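Local coordinates for protein glucose 1-dehydrogenase (PDB 2B5W) that oxidises D-glucose and several other aldose sugars to the corresponding lactones or acids, using NADP(+), or less readily NAD(+), and a catalytic zinc ion, at residues I215-I218 with E219-A223; R229-V233 with E234-D238; T317-K321 with W322-D326. The protein carries 1 engineered substitution. All blocks are in the same frame, centred on the assembly; numbering follows the deposited sequence.

Contact 1 of 3, residues I215-I218 with E219-A223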
loop_
_atom_site.group_PDB
_atom_site.type_symbol
_atom_site.label_atom_id
_atom_site.label_comp_id
_atom_site.label_asym_id
_atom_site.label_seq_id
_atom_site.Cartn_x
_atom_site.Cartn_y
_atom_site.Cartn_z
ATOM N N ILE A 215 19.904 -20.608 -8.587
ATOM C CA ILE A 215 19.124 -21.684 -8.000
ATOM C C ILE A 215 19.851 -22.278 -6.794
ATOM O O ILE A 215 19.273 -22.573 -5.746
ATOM C CB ILE A 215 18.841 -22.789 -9.052
ATOM C CG1 ILE A 215 18.031 -22.207 -10.218
ATOM C CG2 ILE A 215 18.081 -23.957 -8.384
ATOM C CD1 ILE A 215 17.661 -23.245 -11.362
ATOM N N ASP A 216 21.161 -22.465 -6.945
ATOM C CA ASP A 216 21.909 -23.044 -5.897
ATOM C C ASP A 216 21.861 -22.151 -4.640
ATOM O O ASP A 216 21.717 -22.637 -3.550
ATOM C CB ASP A 216 23.358 -23.234 -6.309
ATOM C CG ASP A 216 23.576 -24.324 -7.347
ATOM O OD1 ASP A 216 22.664 -25.141 -7.562
ATOM O OD2 ASP A 216 24.679 -24.372 -7.964
ATOM N N ILE A 217 21.972 -20.818 -4.827
ATOM C CA ILE A 217 21.908 -19.916 -3.668
ATOM C C ILE A 217 20.537 -19.974 -3.021
ATOM O O ILE A 217 20.393 -20.080 -1.809
ATOM C CB ILE A 217 22.252 -18.469 -4.103
ATOM C CG1 ILE A 217 23.757 -18.310 -4.217
ATOM C CG2 ILE A 217 21.704 -17.465 -3.060
ATOM C CD1 ILE A 217 24.187 -17.018 -4.880
ATOM N N ILE A 218 19.497 -19.927 -3.827
ATOM C CA ILE A 218 18.139 -20.025 -3.309
ATOM C C ILE A 218 17.963 -21.276 -2.459
ATOM O O ILE A 218 17.481 -21.220 -1.368
ATOM C CB ILE A 218 17.139 -20.043 -4.471
ATOM C CG1 ILE A 218 17.079 -18.687 -5.156
ATOM C CG2 ILE A 218 15.733 -20.431 -3.985
ATOM C CD1 ILE A 218 16.505 -18.711 -6.554
ATOM N N GLU A 219 18.386 -22.420 -2.981
ATOM C CA GLU A 219 18.197 -23.680 -2.274
ATOM C C GLU A 219 19.081 -23.826 -1.031
ATOM O O GLU A 219 18.676 -24.424 -0.041
ATOM C CB GLU A 219 18.348 -24.845 -3.275
ATOM C CG GLU A 219 17.192 -24.816 -4.258
ATOM C CD GLU A 219 17.121 -26.026 -5.201
ATOM O OE1 GLU A 219 18.184 -26.561 -5.544
ATOM O OE2 GLU A 219 16.003 -26.392 -5.632
ATOM N N GLU A 220 20.292 -23.287 -1.098
ATOM C CA GLU A 220 21.228 -23.322 0.019
ATOM C C GLU A 220 20.743 -22.454 1.181
ATOM O O GLU A 220 20.969 -22.779 2.347
ATOM C CB GLU A 220 22.632 -22.983 -0.441
ATOM C CG GLU A 220 23.704 -23.278 0.589
ATOM C CD GLU A 220 23.958 -24.769 0.767
ATOM O OE1 GLU A 220 23.657 -25.558 -0.156
ATOM O OE2 GLU A 220 24.454 -25.137 1.848
ATOM N N LEU A 221 19.958 -21.426 0.863
ATOM C CA LEU A 221 19.246 -20.649 1.891
ATOM C C LEU A 221 18.013 -21.346 2.466
ATOM O O LEU A 221 17.286 -20.763 3.277
ATOM C CB LEU A 221 18.811 -19.293 1.321
ATOM C CG LEU A 221 19.951 -18.296 1.091
ATOM C CD1 LEU A 221 19.499 -17.132 0.196
ATOM C CD2 LEU A 221 20.422 -17.777 2.433
ATOM N N ASP A 222 17.780 -22.589 2.063
ATOM C CA ASP A 222 16.563 -23.351 2.433
ATOM C C ASP A 222 15.269 -22.742 1.879
ATOM O O ASP A 222 14.184 -23.016 2.387
ATOM C CB ASP A 222 16.433 -23.494 3.943
ATOM C CG ASP A 222 15.585 -24.660 4.353
ATOM O OD1 ASP A 222 15.672 -25.718 3.697
ATOM O OD2 ASP A 222 14.799 -24.602 5.318
ATOM N N ALA A 223 15.375 -21.975 0.802
ATOM C CA ALA A 223 14.194 -21.456 0.125
ATOM C C ALA A 223 13.820 -22.339 -1.058
ATOM O O ALA A 223 14.627 -23.123 -1.563
ATOM C CB ALA A 223 14.433 -19.987 -0.321
#
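The Schellman motif that ends helix 213-220 is closed by Ile218 and Ala223, and it illustrates how a helix can stop while two carbonyls of its last turn keep backbone partners. Asp222 leaves the helical conformation with a positive phi of 64°, which swings the chain round until Ala223 N bonds to Ile218 O at 3.1 Å. Inside this loop Asp222 N reaches back to Glu219 O at 2.9 Å, giving the paired bonds that define the motif. A small apolar contact accompanies them: the methyl CB of Ala223 meets the CG2 branch of Ile218 at 3.9 Å. One residue earlier the regular i to i+4 pattern still holds, with Leu221 N on Ile217 O at 3.0 Å. Here the side chains run alongside each other and share a direction, CD1 of Leu221 lying 3.9 Å from CG2 of Ile217.

Glu219 and Ile215 are likewise side by side, joined through the backbone by a nearly straight bond (165°) from Glu219 N to Ile215 O. With CG opposite the carbonyl carbon (chi1 -68°) and the chain extended beyond it, Glu219 runs back along the helix, so that OE1 passes 3.9 Å from CG2 of Ile215 and OE2 forms a salt bridge with Arg210. That arginine probably also eases the proximity of the like-charged Asp216, whose OD1 is 5.1 Å from Glu219 OE1. Replacing Glu219 with an alanine would probably leave Arg210 without this carboxylate mate and take away the chain that lies against the CG2 methyl of Ile215. On the buried side Ile218 packs on Leu186 and Leu189 of helix 183-194. The whole is the helix and C-terminal turn of a beta-alpha-beta crossover, from strand 201-206 to strand 224-227, in the Rossmann fold of the nucleotide-binding domain.

Contact 2 of 3, residues R229-V233 with E234-D238. With K (potassium ion), chain G.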
loop_
_atom_site.group_PDB
_atom_site.type_symbol
_atom_site.label_atom_id
_atom_site.label_comp_id
_atom_site.label_asym_id
_atom_site.label_seq_id
_atom_site.Cartn_x
_atom_site.Cartn_y
_atom_site.Cartn_z
ATOM N N ARG A 229 8.273 -20.296 -15.555
ATOM C CA ARG A 229 7.865 -21.023 -16.780
ATOM C C ARG A 229 6.986 -22.231 -16.463
ATOM O O ARG A 229 6.219 -22.703 -17.301
ATOM C CB ARG A 229 9.110 -21.435 -17.533
ATOM C CG ARG A 229 9.998 -20.250 -17.973
ATOM C CD ARG A 229 11.315 -20.645 -18.525
ATOM N NE ARG A 229 12.064 -21.396 -17.530
ATOM C CZ ARG A 229 13.164 -22.076 -17.783
ATOM N NH1 ARG A 229 13.683 -22.081 -18.998
ATOM N NH2 ARG A 229 13.763 -22.728 -16.796
ATOM N N GLN A 230 7.110 -22.746 -15.257
ATOM C CA GLN A 230 6.289 -23.818 -14.729
ATOM C C GLN A 230 5.103 -23.345 -13.902
ATOM O O GLN A 230 3.979 -23.870 -14.038
ATOM C CB GLN A 230 7.139 -24.696 -13.839
ATOM C CG GLN A 230 8.290 -25.368 -14.550
ATOM C CD GLN A 230 7.809 -26.342 -15.596
ATOM O OE1 GLN A 230 6.865 -27.105 -15.354
ATOM N NE2 GLN A 230 8.422 -26.298 -16.767
ATOM N N THR A 231 5.368 -22.392 -13.009
ATOM C CA THR A 231 4.395 -21.904 -12.061
ATOM C C THR A 231 4.376 -20.385 -12.095
ATOM O O THR A 231 5.246 -19.751 -11.503
ATOM C CB THR A 231 4.753 -22.370 -10.655
ATOM O OG1 THR A 231 4.843 -23.799 -10.613
ATOM C CG2 THR A 231 3.641 -22.004 -9.664
ATOM N N PRO A 232 3.397 -19.793 -12.778
ATOM C CA PRO A 232 3.190 -18.348 -12.726
ATOM C C PRO A 232 2.798 -17.905 -11.342
ATOM O O PRO A 232 2.326 -18.679 -10.541
ATOM C CB PRO A 232 2.022 -18.113 -13.696
ATOM C CG PRO A 232 1.949 -19.357 -14.540
ATOM C CD PRO A 232 2.420 -20.461 -13.669
ATOM N N VAL A 233 3.011 -16.623 -11.086
ATOM C CA VAL A 233 2.806 -16.048 -9.775
ATOM C C VAL A 233 1.377 -16.330 -9.278
ATOM O O VAL A 233 1.176 -16.698 -8.136
ATOM C CB VAL A 233 3.143 -14.540 -9.770
ATOM C CG1 VAL A 233 2.732 -13.887 -8.421
ATOM C CG2 VAL A 233 4.640 -14.302 -10.034
ATOM N N GLU A 234 0.391 -16.168 -10.160
ATOM C CA GLU A 234 -1.007 -16.392 -9.764
ATOM C C GLU A 234 -1.318 -17.850 -9.359
ATOM O O GLU A 234 -2.279 -18.108 -8.630
ATOM C CB GLU A 234 -1.979 -15.826 -10.811
ATOM C CG GLU A 234 -2.124 -16.645 -12.083
ATOM C CD GLU A 234 -1.175 -16.233 -13.184
ATOM O OE1 GLU A 234 -0.150 -15.551 -12.908
ATOM O OE2 GLU A 234 -1.453 -16.608 -14.348
ATOM N N ASP A 235 -0.494 -18.808 -9.827
ATOM C CA ASP A 235 -0.665 -20.228 -9.495
ATOM C C ASP A 235 0.083 -20.643 -8.228
ATOM O O ASP A 235 -0.039 -21.774 -7.747
ATOM C CB ASP A 235 -0.130 -21.117 -10.633
ATOM C CG ASP A 235 -0.976 -21.095 -11.879
ATOM O OD1 ASP A 235 -1.997 -20.389 -11.932
ATOM O OD2 ASP A 235 -0.672 -21.790 -12.874
ATOM N N VAL A 236 0.893 -19.742 -7.681
ATOM C CA VAL A 236 1.713 -20.103 -6.537
ATOM C C VAL A 236 0.917 -20.556 -5.316
ATOM O O VAL A 236 1.335 -21.489 -4.643
ATOM C CB VAL A 236 2.739 -18.959 -6.238
ATOM C CG1 VAL A 236 3.344 -19.062 -4.858
ATOM C CG2 VAL A 236 3.803 -18.903 -7.314
ATOM N N PRO A 237 -0.200 -19.901 -4.952
ATOM C CA PRO A 237 -1.004 -20.375 -3.827
ATOM C C PRO A 237 -1.457 -21.837 -3.953
ATOM O O PRO A 237 -1.453 -22.536 -2.942
ATOM C CB PRO A 237 -2.200 -19.423 -3.827
ATOM C CG PRO A 237 -1.603 -18.156 -4.392
ATOM C CD PRO A 237 -0.698 -18.611 -5.482
ATOM N N ASP A 238 -1.764 -22.274 -5.157
ATOM C CA ASP A 238 -2.230 -23.653 -5.369
ATOM C C ASP A 238 -1.071 -24.649 -5.254
ATOM O O ASP A 238 -1.175 -25.664 -4.574
ATOM C CB ASP A 238 -2.914 -23.842 -6.700
ATOM C CG ASP A 238 -3.343 -25.289 -6.826
ATOM O OD1 ASP A 238 -4.157 -25.730 -5.990
ATOM O OD2 ASP A 238 -2.900 -26.064 -7.699
HETATM K K K G . -1.367 -24.953 -1.653
#
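Thr231 turns its methyl, not its hydroxyl, to Val236 and Asp235. CG2 stands opposite the backbone N and lies 3.9 Å from CG2 of Val236, the two side chains meeting at about a right angle; the same methyl also brushes CB of Asp235. Next to it the pyrrolidine ring of Pro232 is flanked by two carboxylates. Asp235 comes across it obliquely, with OD2 at 3.5 Å from Pro232 CD, whereas Glu234 folds back from the other end of the ring, OE1 lying 3.4 Å from Pro232 CB. The backward reach of Glu234 follows from a first torsion of 76°, which sets CG between the backbone N and the carbonyl carbon, and from a second bend at chi2.

These groups belong to a short 3-10 turn that leads the chain from the loop after strand 224-227, an outer strand of the Rossmann sheet within this chain, into helix 236-239. Asp235 N bonds to Pro232 O at 2.9 Å and Val236 N to Val233 O at 3.1 Å. Both donors sit well above the acceptor's carbonyl plane, by 53° and 63°, consistent with the tight i to i+3 winding. The side chain of Val233 packs on helix 253-262, against His255, Gln258 and Ala262. Upstream, Arg229 NH2 forms salt bridges with Asp227 and Asp209. Downstream, the helix delivers Pro237 O at 2.7 Å and Asp238 O at 3.0 Å to a potassium ion, which Tyr240 O also binds.

Contact 3 of 3, residues T317-K321 with W322-D326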
loop_
_atom_site.group_PDB
_atom_site.type_symbol
_atom_site.label_atom_id
_atom_site.label_comp_id
_atom_site.label_asym_id
_atom_site.label_seq_id
_atom_site.Cartn_x
_atom_site.Cartn_y
_atom_site.Cartn_z
ATOM N N THR A 317 25.971 -8.081 9.067
ATOM C CA THR A 317 26.576 -8.933 10.076
ATOM C C THR A 317 25.870 -10.269 10.299
ATOM O O THR A 317 26.457 -11.266 10.725
ATOM C CB THR A 317 26.668 -8.127 11.382
ATOM O OG1 THR A 317 27.479 -6.949 11.160
ATOM C CG2 THR A 317 27.350 -8.862 12.418
ATOM N N LYS A 318 24.562 -10.289 9.958
ATOM C CA LYS A 318 23.748 -11.477 10.098
ATOM C C LYS A 318 23.686 -12.371 8.864
ATOM O O LYS A 318 23.166 -13.490 8.912
ATOM C CB LYS A 318 22.319 -11.069 10.432
ATOM C CG LYS A 318 22.190 -10.330 11.711
ATOM C CD LYS A 318 20.730 -10.018 12.080
ATOM C CE LYS A 318 20.646 -9.052 13.260
ATOM N NZ LYS A 318 19.372 -8.211 13.293
ATOM N N LEU A 319 24.167 -11.877 7.750
ATOM C CA LEU A 319 24.100 -12.688 6.527
ATOM C C LEU A 319 25.129 -13.831 6.600
ATOM O O LEU A 319 26.228 -13.654 7.112
ATOM C CB LEU A 319 24.318 -11.813 5.290
ATOM C CG LEU A 319 23.319 -10.686 5.084
ATOM C CD1 LEU A 319 23.762 -9.798 3.941
ATOM C CD2 LEU A 319 21.943 -11.159 4.961
ATOM N N PRO A 320 24.807 -15.022 6.107
ATOM C CA PRO A 320 25.794 -16.115 6.178
ATOM C C PRO A 320 27.064 -15.850 5.370
ATOM O O PRO A 320 26.982 -15.240 4.285
ATOM C CB PRO A 320 25.037 -17.318 5.614
ATOM C CG PRO A 320 23.664 -16.949 5.592
ATOM C CD PRO A 320 23.550 -15.439 5.477
ATOM N N LYS A 321 28.229 -16.318 5.868
ATOM C CA LYS A 321 29.479 -16.056 5.151
ATOM C C LYS A 321 29.470 -16.760 3.815
ATOM O O LYS A 321 29.926 -16.195 2.830
ATOM C CB LYS A 321 30.691 -16.539 5.939
ATOM C CG LYS A 321 31.194 -15.459 6.852
ATOM C CD LYS A 321 30.195 -15.157 7.946
ATOM C CE LYS A 321 30.726 -14.157 8.953
ATOM N NZ LYS A 321 29.659 -13.568 9.790
ATOM N N TRP A 322 28.904 -17.981 3.743
ATOM C CA TRP A 322 28.865 -18.702 2.463
ATOM C C TRP A 322 28.067 -17.911 1.450
ATOM O O TRP A 322 28.358 -17.985 0.281
ATOM C CB TRP A 322 28.269 -20.142 2.561
ATOM C CG TRP A 322 26.781 -20.159 2.746
ATOM C CD1 TRP A 322 26.109 -20.225 3.936
ATOM C CD2 TRP A 322 25.762 -20.041 1.722
ATOM N NE1 TRP A 322 24.758 -20.171 3.711
ATOM C CE2 TRP A 322 24.507 -20.061 2.367
ATOM C CE3 TRP A 322 25.791 -19.919 0.341
ATOM C CZ2 TRP A 322 23.306 -19.936 1.682
ATOM C CZ3 TRP A 322 24.593 -19.818 -0.355
ATOM C CH2 TRP A 322 23.368 -19.827 0.315
ATOM N N PHE A 323 27.015 -17.230 1.899
ATOM C CA PHE A 323 26.106 -16.537 0.999
ATOM C C PHE A 323 26.812 -15.339 0.386
ATOM O O PHE A 323 26.718 -15.125 -0.812
ATOM C CB PHE A 323 24.821 -16.124 1.721
ATOM C CG PHE A 323 24.014 -15.133 0.953
ATOM C CD1 PHE A 323 23.198 -15.522 -0.096
ATOM C CD2 PHE A 323 24.165 -13.781 1.202
ATOM C CE1 PHE A 323 22.488 -14.586 -0.829
ATOM C CE2 PHE A 323 23.503 -12.862 0.467
ATOM C CZ PHE A 323 22.654 -13.228 -0.553
ATOM N N LEU A 324 27.484 -14.557 1.218
ATOM C CA LEU A 324 28.283 -13.441 0.705
ATOM C C LEU A 324 29.382 -13.939 -0.264
ATOM O O LEU A 324 29.680 -13.265 -1.252
ATOM C CB LEU A 324 28.877 -12.625 1.845
ATOM C CG LEU A 324 27.854 -11.941 2.738
ATOM C CD1 LEU A 324 28.560 -11.333 3.922
ATOM C CD2 LEU A 324 27.068 -10.893 2.003
ATOM N N GLU A 325 29.977 -15.105 0.007
ATOM C CA GLU A 325 30.984 -15.676 -0.884
ATOM C C GLU A 325 30.363 -16.051 -2.234
ATOM O O GLU A 325 30.918 -15.740 -3.279
ATOM C CB GLU A 325 31.636 -16.902 -0.227
ATOM C CG GLU A 325 32.482 -16.596 1.009
ATOM C CD GLU A 325 33.036 -17.849 1.685
ATOM O OE1 GLU A 325 32.535 -18.969 1.437
ATOM O OE2 GLU A 325 33.985 -17.713 2.481
ATOM N N ASP A 326 29.177 -16.666 -2.221
ATOM C CA ASP A 326 28.570 -17.157 -3.456
ATOM C C ASP A 326 27.892 -16.060 -4.276
ATOM O O ASP A 326 27.803 -16.112 -5.508
ATOM C CB ASP A 326 27.608 -18.308 -3.182
ATOM C CG ASP A 326 28.304 -19.570 -2.671
ATOM O OD1 ASP A 326 29.551 -19.652 -2.638
ATOM O OD2 ASP A 326 27.648 -20.547 -2.288
#
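Pro320 stands at the N-cap of helix 321-327, and its carbonyl O takes the amide of Leu324 at 3.2 Å in a nearly straight bond (169°) lying in the carbonyl plane, while Phe323 N makes a weak, more bent bond to the same oxygen. Glu325 N on Lys321 O, at 3.0 Å, continues the winding. The case shows how a proline can introduce a helix while its ring serves as a packing surface.

The ring of Pro320 runs alongside the tryptophan side chain of Trp322, the two headed in a common direction. The CB of the proline comes obliquely to the five-membered end of the indole, 3.4 Å from Trp322 NE1 and 3.5 Å from CD1. A chi1 of 74° turns the tryptophan back toward the preceding residues and makes this approach possible. Its indole is also seated on the helix itself: CB of Phe323 lies 3.9 Å above the ring plane, over the centre of one face, and CG of Asp326 borders the edge in plane. The Phe323 CB thus serves two neighbours, since Pro320 CD touches it at 4.0 Å with the two side chains set obliquely. With CG opposite the backbone N (chi1 166°), the phenyl ring turns its edge, close to its plane, to Pro320 O. Leu319 and Leu324 meet at about a right angle, CD1 of the first 4.0 Å from CD2 of the second, bridging the linker and the new helix.

Along its buried side the junction between helices 306-318 and 321-327 rests on helix 183-194, where Leu319 meets Ala190 and Phe323 packs on Leu187 and Ala190; Leu324 reaches Leu145 and Leu148, and helix 213-220 borders Trp322, Phe323 and Asp326.

How the contacts relate
Contacts 1 and 3, whose centres are 12 Å apart, form one packed patch between helices 213-220 and 321-327. The indole of Trp322 fits against the end of the first helix, CH2 lying 3.3 Å from Glu220 CB, while Phe323 CE1 meets Ile217 CG2 at 3.7 Å. Contact 2 stands apart without touching either, its nearest atoms about 7 Å from contact 1 and about 19 Å from contact 3. None touches NADP: the side chains of Val233, Ile218 and Phe323 are about 7, 9 and 11 Å from a bound NADP molecule, not necessarily the same one. The catalytic zinc site is farther off, the Leu324 side chain being about 12 Å from that of its ligand Glu64.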